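Local coordinates for uncharacterized protein (Bacteroides ovatus, PDB 4FS7) that is of unknown function but is a BspA-type leucine-rich repeat protein, probably extracellular and probably protein-binding, at residues G245-Y250 with G268-Y273. Numbering follows the deposited sequence.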
loop_
_atom_site.group_PDB
_atom_site.type_symbol
_atom_site.label_atom_id
_atom_site.label_comp_id
_atom_site.label_asym_id
_atom_site.label_seq_id
_atom_site.Cartn_x
_atom_site.Cartn_y
_atom_site.Cartn_z
ATOM N N GLY A 245 10.938 3.978 1.797
ATOM C CA GLY A 245 11.128 2.752 2.541
ATOM C C GLY A 245 11.694 1.618 1.704
ATOM O O GLY A 245 12.323 1.847 0.681
ATOM N N LYS A 246 11.455 0.393 2.166
ATOM C CA LYS A 246 11.895 -0.807 1.456
ATOM C C LYS A 246 10.831 -1.264 0.464
ATOM O O LYS A 246 9.627 -1.176 0.744
ATOM C CB LYS A 246 12.125 -1.919 2.464
ATOM C CG LYS A 246 13.167 -1.633 3.491
ATOM C CD LYS A 246 13.080 -2.600 4.702
ATOM C CE LYS A 246 14.063 -2.230 5.781
ATOM N NZ LYS A 246 13.784 -3.021 7.007
ATOM N N SER A 247 11.242 -1.815 -0.674
ATOM C CA SER A 247 10.316 -2.584 -1.483
ATOM C C SER A 247 9.104 -1.750 -1.947
ATOM O O SER A 247 8.045 -2.297 -2.197
ATOM C CB SER A 247 9.833 -3.839 -0.737
ATOM O OG SER A 247 10.951 -4.595 -0.259
ATOM N N VAL A 248 9.290 -0.443 -2.143
ATOM C CA VAL A 248 8.177 0.431 -2.367
ATOM C C VAL A 248 7.413 0.069 -3.626
ATOM O O VAL A 248 6.203 0.215 -3.645
ATOM C CB VAL A 248 8.584 1.919 -2.360
ATOM C CG1 VAL A 248 7.410 2.834 -2.709
ATOM C CG2 VAL A 248 9.197 2.333 -1.028
ATOM N N PHE A 249 8.135 -0.348 -4.676
ATOM C CA PHE A 249 7.551 -0.694 -5.914
ATOM C C PHE A 249 7.682 -2.196 -6.217
ATOM O O PHE A 249 7.666 -2.647 -7.374
ATOM C CB PHE A 249 8.171 0.117 -7.066
ATOM C CG PHE A 249 7.924 1.582 -6.928
ATOM C CD1 PHE A 249 6.736 2.162 -7.398
ATOM C CD2 PHE A 249 8.830 2.395 -6.272
ATOM C CE1 PHE A 249 6.485 3.512 -7.240
ATOM C CE2 PHE A 249 8.596 3.722 -6.122
ATOM C CZ PHE A 249 7.412 4.297 -6.586
ATOM N N TYR A 250 7.742 -3.000 -5.173
ATOM C CA TYR A 250 7.972 -4.429 -5.351
ATOM C C TYR A 250 7.006 -5.054 -6.321
ATOM O O TYR A 250 5.794 -4.944 -6.173
ATOM C CB TYR A 250 7.837 -5.140 -3.989
ATOM C CG TYR A 250 8.182 -6.592 -4.054
ATOM C CD1 TYR A 250 7.253 -7.519 -4.495
ATOM C CD2 TYR A 250 9.443 -7.046 -3.750
ATOM C CE1 TYR A 250 7.581 -8.859 -4.665
ATOM C CE2 TYR A 250 9.764 -8.398 -3.878
ATOM C CZ TYR A 250 8.844 -9.280 -4.351
ATOM O OH TYR A 250 9.258 -10.605 -4.505
ATOM N N GLY A 268 15.364 2.607 1.051
ATOM C CA GLY A 268 15.544 1.247 1.515
ATOM C C GLY A 268 15.878 0.278 0.387
ATOM O O GLY A 268 15.932 0.646 -0.786
ATOM N N GLY A 269 16.110 -0.971 0.761
ATOM C CA GLY A 269 16.419 -2.013 -0.178
ATOM C C GLY A 269 15.244 -2.475 -1.011
ATOM O O GLY A 269 14.085 -2.206 -0.711
ATOM N N SER A 270 15.567 -3.214 -2.066
ATOM C CA SER A 270 14.586 -3.959 -2.864
ATOM C C SER A 270 13.504 -3.102 -3.517
ATOM O O SER A 270 12.413 -3.587 -3.777
ATOM C CB SER A 270 13.934 -5.034 -2.003
ATOM O OG SER A 270 14.908 -5.969 -1.516
ATOM N N LEU A 271 13.814 -1.852 -3.870
ATOM C CA LEU A 271 12.775 -0.940 -4.311
ATOM C C LEU A 271 12.023 -1.423 -5.526
ATOM O O LEU A 271 10.806 -1.288 -5.592
ATOM C CB LEU A 271 13.280 0.477 -4.597
ATOM C CG LEU A 271 12.299 1.555 -3.995
ATOM C CD1 LEU A 271 12.559 1.588 -2.484
ATOM C CD2 LEU A 271 12.595 2.918 -4.604
ATOM N N PHE A 272 12.750 -1.956 -6.519
ATOM C CA PHE A 272 12.190 -2.408 -7.777
ATOM C C PHE A 272 12.371 -3.891 -7.976
ATOM O O PHE A 272 12.388 -4.400 -9.103
ATOM C CB PHE A 272 12.769 -1.621 -8.952
ATOM C CG PHE A 272 12.586 -0.139 -8.802
ATOM C CD1 PHE A 272 11.331 0.440 -8.948
ATOM C CD2 PHE A 272 13.624 0.674 -8.467
ATOM C CE1 PHE A 272 11.165 1.785 -8.780
ATOM C CE2 PHE A 272 13.449 2.066 -8.285
ATOM C CZ PHE A 272 12.183 2.586 -8.415
ATOM N N TYR A 273 12.435 -4.626 -6.864
ATOM C CA TYR A 273 12.590 -6.071 -6.925
ATOM C C TYR A 273 11.449 -6.682 -7.733
ATOM O O TYR A 273 10.272 -6.390 -7.480
ATOM C CB TYR A 273 12.581 -6.591 -5.493
ATOM C CG TYR A 273 13.161 -7.974 -5.218
ATOM C CD1 TYR A 273 12.613 -9.125 -5.729
ATOM C CD2 TYR A 273 14.263 -8.112 -4.360
ATOM C CE1 TYR A 273 13.179 -10.370 -5.454
ATOM C CE2 TYR A 273 14.790 -9.360 -4.077
ATOM C CZ TYR A 273 14.243 -10.466 -4.622
ATOM O OH TYR A 273 14.778 -11.703 -4.329
#
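Ser-247 N donates a hydrogen bond to Gly-269 O at 2.9 Å, with an N-H...O angle of 147°. Phe-249 N donates to Leu-271 O at 3.0 Å. The hydrogen bond from Gly-268 N to Gly-245 O is weak, at 3.2 Å. Two CA-H...O contacts add to these. The straighter one runs from Ser-247 CA to Ser-270 O, with 163° at the hydrogen.

The two segments are equivalent loops of successive coils in a BspA-type leucine-rich repeat solenoid. Each follows a short strand, 243-244 or 266-267, and these strands pair in parallel. Each loop also makes a type I beta turn, Ser-247 to Tyr-250 and Ser-270 to Tyr-273. Phe lies beside Phe and Tyr beside Tyr. Lys-246 N is hydrogen-bonded to Asp-224 OD1.

On the inner side, where Phe-272 also touches Ile-258 and Ile-260, apolar side chains meet. Leu-271 CD1 meets Val-248 CG2 at 3.7 Å. Leu-271 CD2 sits at the edge of the Phe-249 ring. Phe-249 and Phe-272 lie side by side with nearly parallel, slid rings, and Phe-249 CD2 is 3.5 Å from Phe-272 CE1.

The tyrosines repeat this pattern at a partly exposed site. With CG anti to the backbone N in both (chi1 -175° in Tyr-250), the two side chains run side by side. Tyr-250 CE2 comes 3.5 Å from Tyr-273 CD1. Tyr-273 O lies over one face of the Tyr-250 ring, and Tyr-294 continues the row by stacking on Tyr-273.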